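Fe-superoxide dismutase homolog (Plasmodium berghei, PDB 2A03) probably destroys superoxide anion radicals, converting them into hydrogen peroxide and dioxygen at a single metal centre, as iron/manganese superoxide dismutases do. Local coordinates at residues W80-Y85 and T164-E169; D117-V122 and L142-T147; L136-K141 and K155-I160. One frame throughout, in Å; residues are numbered along the deposited sequence.

Interaction 1: residues W80-Y85 and T164-E169; sequences WNHSFY and TCDVWE. With MN (manganese (II) ion), chain C.
Over one face of the Tyr-85 ring lies CB of Asp-166, 3.7 Å from the ring centroid and 12° off the normal, which defines a CH-pi contact. The carboxylate beyond that CB stands about perpendicular to the ring. At the edge of the same ring, close to its plane, sits the carbonyl O of Thr-164, and the Thr-164 methyl CG2 lies at the edge of the Phe-84 ring, near its plane, 3.9 Å from CD2. That methyl also packs on the helix backbone, 3.7 Å from Tyr-85 CA.

The imidazole of His-82 and the carboxylate of Asp-166 have planes 83° apart and meet at the manganese, which is bound by His-82 NE2 at 2.1 Å and Asp-166 OD2 at 1.9 Å. Asp-166 reaches it with CG anti to its backbone N (chi1 -166°), while its second oxygen, OD1, accepts the backbone N of Trp-168 at 3.0 Å in an Asx turn. The donor comes from above the carboxylate plane, and this bond helps fix the rotation of the ligand. A water on the metal, 2.3 Å away, also gives OD1 a weak hydrogen bond and lies over one face of the Trp-168 indole. His-82 ND1 is held by Gln-78 O.

With His-35 and His-170, these ligands form the three-histidine, one-aspartate metal site of iron/manganese superoxide dismutases; manganese is bound here, though iron is the likely cofactor by similarity. The buried contact joins helix 70-87 of the alpha-hairpin domain to strand 160-166 of the C-terminal domain. Strand 130-136 flanks it through Trp-131 and Trp-133, and helix 180-187 supplies Tyr-183 to the Tyr-85 hydroxyl.

Interaction 2: residues D117-V122 and L142-T147; sequences DQFSNV and LVILQT
Ile-144 points from its strand into the helix and spreads its two branches over Gln-118, Phe-119 and Val-122, with Phe-119 met by both. Its CG2 methyl meets Val-122 CG2 at 3.7 Å, the two side chains sliding past each other in opposite directions. The same methyl lies at the edge of the Phe-119 ring, near its plane and 3.9 Å from CD1, so the aromatic face is not what Ile-144 uses. The other branch ends at CD1, which comes within 3.7 Å of Gln-118 CB and equally near the backbone N of Phe-119. With CG1 anti to the carbonyl carbon (chi1 -76°) and CD1 extended beyond it, this branch runs to the helix backbone while CG2 stays at the level of Val-122.

For Phe-119, chi1 of -166° carries the ring toward Ile-144, and its edge is what meets CG2; the ring also meets that of Phe-115 with the planes nearly parallel. Further along, Val-122 CG1 rests against the aliphatic start of Gln-146, 4.0 Å from CB. Segments 117-122 and 142-147 run almost parallel, 10° apart with axes 9.2 Å from each other, laying helix 112-125 against strand 142-148, an outer strand of the three-stranded sheet in the C-terminal domain.

A water donates to Gln-146 OE1 at 2.9 Å, and OE1 also bonds His-126 ND1; the water's approach to Val-122 O is unusually short, which leaves a bridge doubtful. The direct contact is therefore apolar, made by methyl, methylene and ring-edge contacts, with Ile-144 as its hub.

Interaction 3: residues L136-K141 and K155-I160; sequences LNKNNK and KENTGI
Lys-138 swings its ammonium group toward Asn-157 by a turn at the end of an otherwise extended chain, chi4 being -58°, and Asn-157 meets it with CG anti to the backbone N. The two side chains cross at about a right angle. NZ donates to Asn-157 OD1 over 3.2 Å, arriving above the carbonyl plane at a C=O...donor angle of 112°, so the approach is not on a lone pair. Both residues are exposed.

The backbone supplies two shorter bonds. Leu-136 and Ile-160 form an antiparallel hydrogen-bonded pair: Leu-136 N donates to Ile-160 O at 2.8 Å, and Ile-160 N returns a bond to Leu-136 O at 2.7 Å with an N-H...O angle of 168°. Their side chains emerge on the same face of the sheet, where Ala-203 of helix 193-204 touches both. Gly-159 CA lies 3.2 Å from Leu-136 O, bringing the two backbones close just before the pair.

Asn-137 OD1 braces the turn from within, accepting Lys-141 N at 2.9 Å and, weakly, Asn-139 N. Asn-140 N also bonds Asn-137 O, closing a type I beta turn from Asn-137 to Asn-140. Together these features mark a beta hairpin, strands 130-136 and 142-148 joined by this turn, with the start of strand 160-166 added along the outer side of the first strand.

The three contacts share the antiparallel sheet ordered 142-148, 130-136, 160-166. Interaction 1 uses one outer strand and interaction 2 the other, their centres 14 Å apart; interaction 3 lies at the ends of the central strand and strand 160-166, about 18 Å from interaction 1 and 14 Å from interaction 2, centre to centre. Along the chain, 80-85 comes first and 164-169 last, enclosing the other two contacts, whose segments alternate. Interactions 2 and 3 touch, for example through Leu-145 and Thr-158, whereas 3 adjoins 1 in sequence at strand 160-166. Thus interaction 1 ties both domains together at the metal, while interactions 2 and 3 lie within the C-terminal domain, nearer the surface.

Interaction 1: residues W80-Y85 and T164-E169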
# COMPACT_ATOMS: atom_id res chain seq x y z
N TRP A 80 -6.96 8.24 13.40
CA TRP A 80 -6.52 9.61 13.60
C TRP A 80 -6.07 10.23 12.28
O TRP A 80 -6.42 11.36 11.97
CB TRP A 80 -5.37 9.67 14.62
CG TRP A 80 -5.07 11.07 15.05
CD1 TRP A 80 -5.61 11.73 16.12
CD2 TRP A 80 -4.20 12.01 14.39
NE1 TRP A 80 -5.13 13.01 16.16
CE2 TRP A 80 -4.27 13.21 15.11
CE3 TRP A 80 -3.39 11.95 13.25
CZ2 TRP A 80 -3.55 14.35 14.74
CZ3 TRP A 80 -2.68 13.07 12.89
CH2 TRP A 80 -2.77 14.26 13.63
N ASN A 81 -5.25 9.49 11.53
CA ASN A 81 -4.74 9.96 10.24
C ASN A 81 -5.89 10.32 9.27
O ASN A 81 -5.85 11.37 8.63
CB ASN A 81 -3.83 8.91 9.59
CG ASN A 81 -2.57 8.62 10.40
OD1 ASN A 81 -2.14 9.41 11.25
ND2 ASN A 81 -1.96 7.45 10.13
N HIS A 82 -6.89 9.45 9.16
CA HIS A 82 -8.00 9.70 8.24
C HIS A 82 -8.85 10.88 8.65
O HIS A 82 -9.21 11.69 7.81
CB HIS A 82 -8.86 8.47 8.04
CG HIS A 82 -8.22 7.47 7.16
ND1 HIS A 82 -7.30 6.55 7.63
CD2 HIS A 82 -8.30 7.28 5.82
CE1 HIS A 82 -6.86 5.83 6.61
NE2 HIS A 82 -7.44 6.26 5.50
N SER A 83 -9.14 10.99 9.94
CA SER A 83 -9.83 12.17 10.44
C SER A 83 -9.05 13.45 10.11
O SER A 83 -9.65 14.47 9.78
CB SER A 83 -10.10 12.05 11.95
OG SER A 83 -11.02 11.00 12.18
N PHE A 84 -7.72 13.38 10.20
CA PHE A 84 -6.88 14.54 9.91
C PHE A 84 -6.90 14.86 8.42
O PHE A 84 -6.87 16.02 8.01
CB PHE A 84 -5.46 14.30 10.40
CG PHE A 84 -4.69 15.57 10.63
CD1 PHE A 84 -4.92 16.33 11.78
CD2 PHE A 84 -3.76 16.02 9.72
CE1 PHE A 84 -4.21 17.51 12.02
CE2 PHE A 84 -3.06 17.19 9.94
CZ PHE A 84 -3.28 17.94 11.10
N TYR A 85 -6.97 13.81 7.61
CA TYR A 85 -7.06 13.92 6.15
C TYR A 85 -8.40 14.56 5.71
O TYR A 85 -8.43 15.46 4.85
CB TYR A 85 -6.80 12.51 5.56
CG TYR A 85 -7.05 12.30 4.08
CD1 TYR A 85 -6.22 12.87 3.12
CD2 TYR A 85 -8.08 11.47 3.65
CE1 TYR A 85 -6.44 12.67 1.76
CE2 TYR A 85 -8.29 11.23 2.29
CZ TYR A 85 -7.46 11.83 1.35
OH TYR A 85 -7.67 11.62 0.00
N THR A 164 -2.26 16.83 5.95
CA THR A 164 -1.80 15.54 5.43
C THR A 164 -2.55 15.20 4.14
O THR A 164 -3.65 15.68 3.91
CB THR A 164 -1.97 14.36 6.46
OG1 THR A 164 -1.14 13.25 6.09
CG2 THR A 164 -3.42 13.86 6.51
N CYS A 165 -1.94 14.36 3.34
CA CYS A 165 -2.58 13.79 2.18
C CYS A 165 -2.28 12.28 2.19
O CYS A 165 -1.13 11.86 2.34
CB CYS A 165 -2.03 14.45 0.93
SG CYS A 165 -2.60 13.76 -0.61
N ASP A 166 -3.34 11.49 2.09
CA ASP A 166 -3.26 10.03 2.03
C ASP A 166 -2.74 9.59 0.65
O ASP A 166 -3.32 9.96 -0.37
CB ASP A 166 -4.67 9.48 2.27
CG ASP A 166 -4.71 7.98 2.57
OD1 ASP A 166 -3.66 7.30 2.53
OD2 ASP A 166 -5.82 7.49 2.89
N VAL A 167 -1.69 8.79 0.61
CA VAL A 167 -1.27 8.16 -0.64
C VAL A 167 -1.33 6.62 -0.63
O VAL A 167 -0.77 5.99 -1.51
CB VAL A 167 0.13 8.65 -1.13
CG1 VAL A 167 0.12 10.18 -1.34
CG2 VAL A 167 1.24 8.23 -0.19
N TRP A 168 -2.04 6.01 0.32
CA TRP A 168 -2.49 4.60 0.11
C TRP A 168 -3.24 4.54 -1.22
O TRP A 168 -4.02 5.46 -1.54
CB TRP A 168 -3.43 4.12 1.22
CG TRP A 168 -2.75 3.84 2.54
CD1 TRP A 168 -2.00 4.71 3.29
CD2 TRP A 168 -2.79 2.61 3.27
NE1 TRP A 168 -1.56 4.08 4.43
CE2 TRP A 168 -2.03 2.79 4.44
CE3 TRP A 168 -3.37 1.36 3.04
CZ2 TRP A 168 -1.85 1.78 5.38
CZ3 TRP A 168 -3.20 0.37 3.97
CH2 TRP A 168 -2.45 0.58 5.12
N GLU A 169 -3.06 3.46 -1.97
CA GLU A 169 -3.71 3.34 -3.28
C GLU A 169 -5.24 3.53 -3.22
O GLU A 169 -5.84 4.04 -4.17
CB GLU A 169 -3.33 2.02 -3.98
CG GLU A 169 -1.93 2.07 -4.53
CD GLU A 169 -1.38 0.76 -5.09
OE1 GLU A 169 -1.71 -0.34 -4.58
OE2 GLU A 169 -0.55 0.84 -6.03
MN MN C . -6.84 6.03 3.53
O HOH W 1 -4.85 5.27 4.43

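Interaction 2: residues D117-V122 and L142-T147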
# COMPACT_ATOMS: atom_id res chain seq x y z
N ASP A 117 5.57 22.23 -5.19
CA ASP A 117 6.34 21.33 -6.03
C ASP A 117 7.08 20.29 -5.20
O ASP A 117 7.12 19.12 -5.56
CB ASP A 117 7.33 22.11 -6.89
CG ASP A 117 6.66 22.90 -7.99
OD1 ASP A 117 5.44 22.71 -8.21
OD2 ASP A 117 7.35 23.73 -8.63
N GLN A 118 7.68 20.71 -4.09
CA GLN A 118 8.35 19.76 -3.20
C GLN A 118 7.37 18.74 -2.61
O GLN A 118 7.65 17.55 -2.59
CB GLN A 118 9.09 20.47 -2.06
CG GLN A 118 10.28 21.25 -2.49
CD GLN A 118 10.98 21.94 -1.32
OE1 GLN A 118 11.39 23.10 -1.42
NE2 GLN A 118 11.09 21.23 -0.19
N PHE A 119 6.23 19.23 -2.12
CA PHE A 119 5.27 18.35 -1.45
C PHE A 119 4.67 17.35 -2.44
O PHE A 119 4.43 16.18 -2.10
CB PHE A 119 4.17 19.17 -0.80
CG PHE A 119 3.34 18.39 0.19
CD1 PHE A 119 3.93 17.57 1.13
CD2 PHE A 119 1.96 18.48 0.17
CE1 PHE A 119 3.15 16.85 2.03
CE2 PHE A 119 1.18 17.77 1.09
CZ PHE A 119 1.77 16.96 2.01
N SER A 120 4.43 17.82 -3.66
CA SER A 120 3.97 16.98 -4.75
C SER A 120 4.99 15.92 -5.08
O SER A 120 4.64 14.76 -5.33
CB SER A 120 3.73 17.84 -6.01
OG SER A 120 2.66 18.76 -5.80
N ASN A 121 6.26 16.32 -5.12
CA ASN A 121 7.35 15.37 -5.39
C ASN A 121 7.41 14.26 -4.32
O ASN A 121 7.50 13.08 -4.65
CB ASN A 121 8.70 16.10 -5.49
CG ASN A 121 8.82 16.94 -6.77
OD1 ASN A 121 8.24 16.62 -7.79
ND2 ASN A 121 9.58 18.02 -6.69
N VAL A 122 7.29 14.66 -3.06
CA VAL A 122 7.27 13.72 -1.95
C VAL A 122 6.04 12.78 -1.99
O VAL A 122 6.16 11.57 -1.76
CB VAL A 122 7.32 14.49 -0.59
CG1 VAL A 122 6.91 13.59 0.58
CG2 VAL A 122 8.71 15.08 -0.37
N LEU A 142 8.24 25.07 9.35
CA LEU A 142 7.39 24.11 8.64
C LEU A 142 8.30 23.16 7.85
O LEU A 142 9.25 23.59 7.22
CB LEU A 142 6.42 24.81 7.70
CG LEU A 142 5.24 25.55 8.33
CD1 LEU A 142 4.55 26.37 7.25
CD2 LEU A 142 4.24 24.61 9.00
N VAL A 143 7.98 21.88 7.90
CA VAL A 143 8.77 20.88 7.21
C VAL A 143 7.84 19.93 6.47
O VAL A 143 6.66 19.78 6.83
CB VAL A 143 9.72 20.08 8.18
CG1 VAL A 143 10.84 20.94 8.64
CG2 VAL A 143 8.96 19.54 9.40
N ILE A 144 8.37 19.30 5.42
CA ILE A 144 7.63 18.27 4.71
C ILE A 144 8.09 16.93 5.25
O ILE A 144 9.30 16.69 5.38
CB ILE A 144 7.88 18.35 3.20
CG1 ILE A 144 7.09 19.52 2.60
CG2 ILE A 144 7.49 17.06 2.51
CD1 ILE A 144 7.62 19.97 1.27
N LEU A 145 7.14 16.06 5.60
CA LEU A 145 7.48 14.72 6.11
C LEU A 145 6.66 13.68 5.41
O LEU A 145 5.58 13.96 4.86
CB LEU A 145 7.22 14.63 7.62
CG LEU A 145 7.90 15.66 8.53
CD1 LEU A 145 7.29 15.65 9.90
CD2 LEU A 145 9.40 15.43 8.64
N GLN A 146 7.17 12.46 5.41
CA GLN A 146 6.41 11.33 4.91
C GLN A 146 6.53 10.17 5.87
O GLN A 146 7.55 10.02 6.55
CB GLN A 146 6.86 10.93 3.50
CG GLN A 146 8.29 10.41 3.41
CD GLN A 146 8.72 10.10 1.98
OE1 GLN A 146 8.06 9.35 1.26
NE2 GLN A 146 9.82 10.68 1.57
N THR A 147 5.48 9.37 5.94
CA THR A 147 5.43 8.21 6.80
C THR A 147 4.88 7.02 6.03
O THR A 147 4.22 7.16 5.02
CB THR A 147 4.55 8.45 8.05
OG1 THR A 147 3.20 8.72 7.65
CG2 THR A 147 5.11 9.58 8.91
O HOH W 2 8.35 10.47 -1.45

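Interaction 3: residues L136-K141 and K155-I160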
# COMPACT_ATOMS: atom_id res chain seq x y z
N LEU A 136 4.93 21.30 11.70
CA LEU A 136 5.78 22.28 12.38
C LEU A 136 6.80 21.51 13.20
O LEU A 136 6.44 20.63 13.99
CB LEU A 136 4.96 23.17 13.29
CG LEU A 136 5.67 24.43 13.80
CD1 LEU A 136 5.91 25.43 12.67
CD2 LEU A 136 4.83 25.07 14.90
N ASN A 137 8.08 21.80 13.00
CA ASN A 137 9.12 21.09 13.73
C ASN A 137 9.47 21.85 15.01
O ASN A 137 8.94 22.95 15.24
CB ASN A 137 10.35 20.81 12.86
CG ASN A 137 11.21 22.05 12.62
OD1 ASN A 137 10.98 23.11 13.19
ND2 ASN A 137 12.22 21.91 11.78
N LYS A 138 10.34 21.26 15.82
CA LYS A 138 10.66 21.81 17.14
C LYS A 138 11.35 23.17 17.09
O LYS A 138 11.38 23.87 18.10
CB LYS A 138 11.52 20.82 17.93
CG LYS A 138 10.72 19.63 18.45
CD LYS A 138 11.63 18.51 18.98
CE LYS A 138 10.88 17.16 19.04
NZ LYS A 138 9.66 17.23 19.90
N ASN A 139 11.91 23.53 15.93
CA ASN A 139 12.42 24.89 15.71
C ASN A 139 11.34 25.85 15.18
O ASN A 139 11.66 26.92 14.69
CB ASN A 139 13.58 24.88 14.72
CG ASN A 139 14.74 24.03 15.19
OD1 ASN A 139 15.14 24.09 16.35
ND2 ASN A 139 15.30 23.22 14.28
N ASN A 140 10.08 25.44 15.27
CA ASN A 140 8.97 26.24 14.73
C ASN A 140 9.19 26.59 13.25
O ASN A 140 8.87 27.68 12.81
CB ASN A 140 8.73 27.50 15.57
CG ASN A 140 8.25 27.16 16.98
OD1 ASN A 140 7.58 26.14 17.21
ND2 ASN A 140 8.59 28.02 17.95
N LYS A 141 9.73 25.64 12.51
CA LYS A 141 9.83 25.75 11.07
C LYS A 141 8.88 24.72 10.46
O LYS A 141 8.69 23.63 11.02
CB LYS A 141 11.26 25.50 10.63
CG LYS A 141 11.56 25.99 9.21
CD LYS A 141 12.84 25.37 8.64
CE LYS A 141 13.17 26.00 7.28
NZ LYS A 141 14.34 25.34 6.60
N LYS A 155 3.49 10.24 16.68
CA LYS A 155 4.07 9.00 17.12
C LYS A 155 5.58 9.02 16.93
O LYS A 155 6.32 8.68 17.84
CB LYS A 155 3.47 7.80 16.37
CG LYS A 155 3.99 6.42 16.88
CD LYS A 155 3.75 6.25 18.39
CE LYS A 155 4.19 4.87 18.92
NZ LYS A 155 3.75 4.66 20.36
N GLU A 156 6.02 9.44 15.75
CA GLU A 156 7.44 9.44 15.41
C GLU A 156 8.22 10.61 16.04
O GLU A 156 9.44 10.66 15.94
CB GLU A 156 7.60 9.43 13.89
CG GLU A 156 7.04 8.17 13.27
CD GLU A 156 7.13 8.13 11.75
OE1 GLU A 156 7.94 8.90 11.17
OE2 GLU A 156 6.41 7.30 11.14
N ASN A 157 7.49 11.51 16.69
CA ASN A 157 8.04 12.68 17.35
C ASN A 157 8.86 13.59 16.43
O ASN A 157 9.90 14.11 16.81
CB ASN A 157 8.86 12.26 18.57
CG ASN A 157 9.15 13.42 19.53
OD1 ASN A 157 8.31 14.31 19.75
ND2 ASN A 157 10.36 13.43 20.08
N THR A 158 8.37 13.80 15.21
CA THR A 158 9.11 14.57 14.21
C THR A 158 8.47 15.92 13.92
O THR A 158 9.09 16.77 13.29
CB THR A 158 9.17 13.81 12.90
OG1 THR A 158 7.87 13.26 12.62
CG2 THR A 158 10.21 12.67 12.96
N GLY A 159 7.23 16.12 14.36
CA GLY A 159 6.62 17.43 14.17
C GLY A 159 5.17 17.46 14.59
O GLY A 159 4.57 16.43 14.92
N ILE A 160 4.61 18.67 14.58
CA ILE A 160 3.18 18.85 14.82
C ILE A 160 2.48 18.97 13.47
O ILE A 160 2.77 19.89 12.70
CB ILE A 160 2.92 20.12 15.67
CG1 ILE A 160 3.64 20.01 17.01
CG2 ILE A 160 1.42 20.30 15.89
CD1 ILE A 160 3.73 21.34 17.76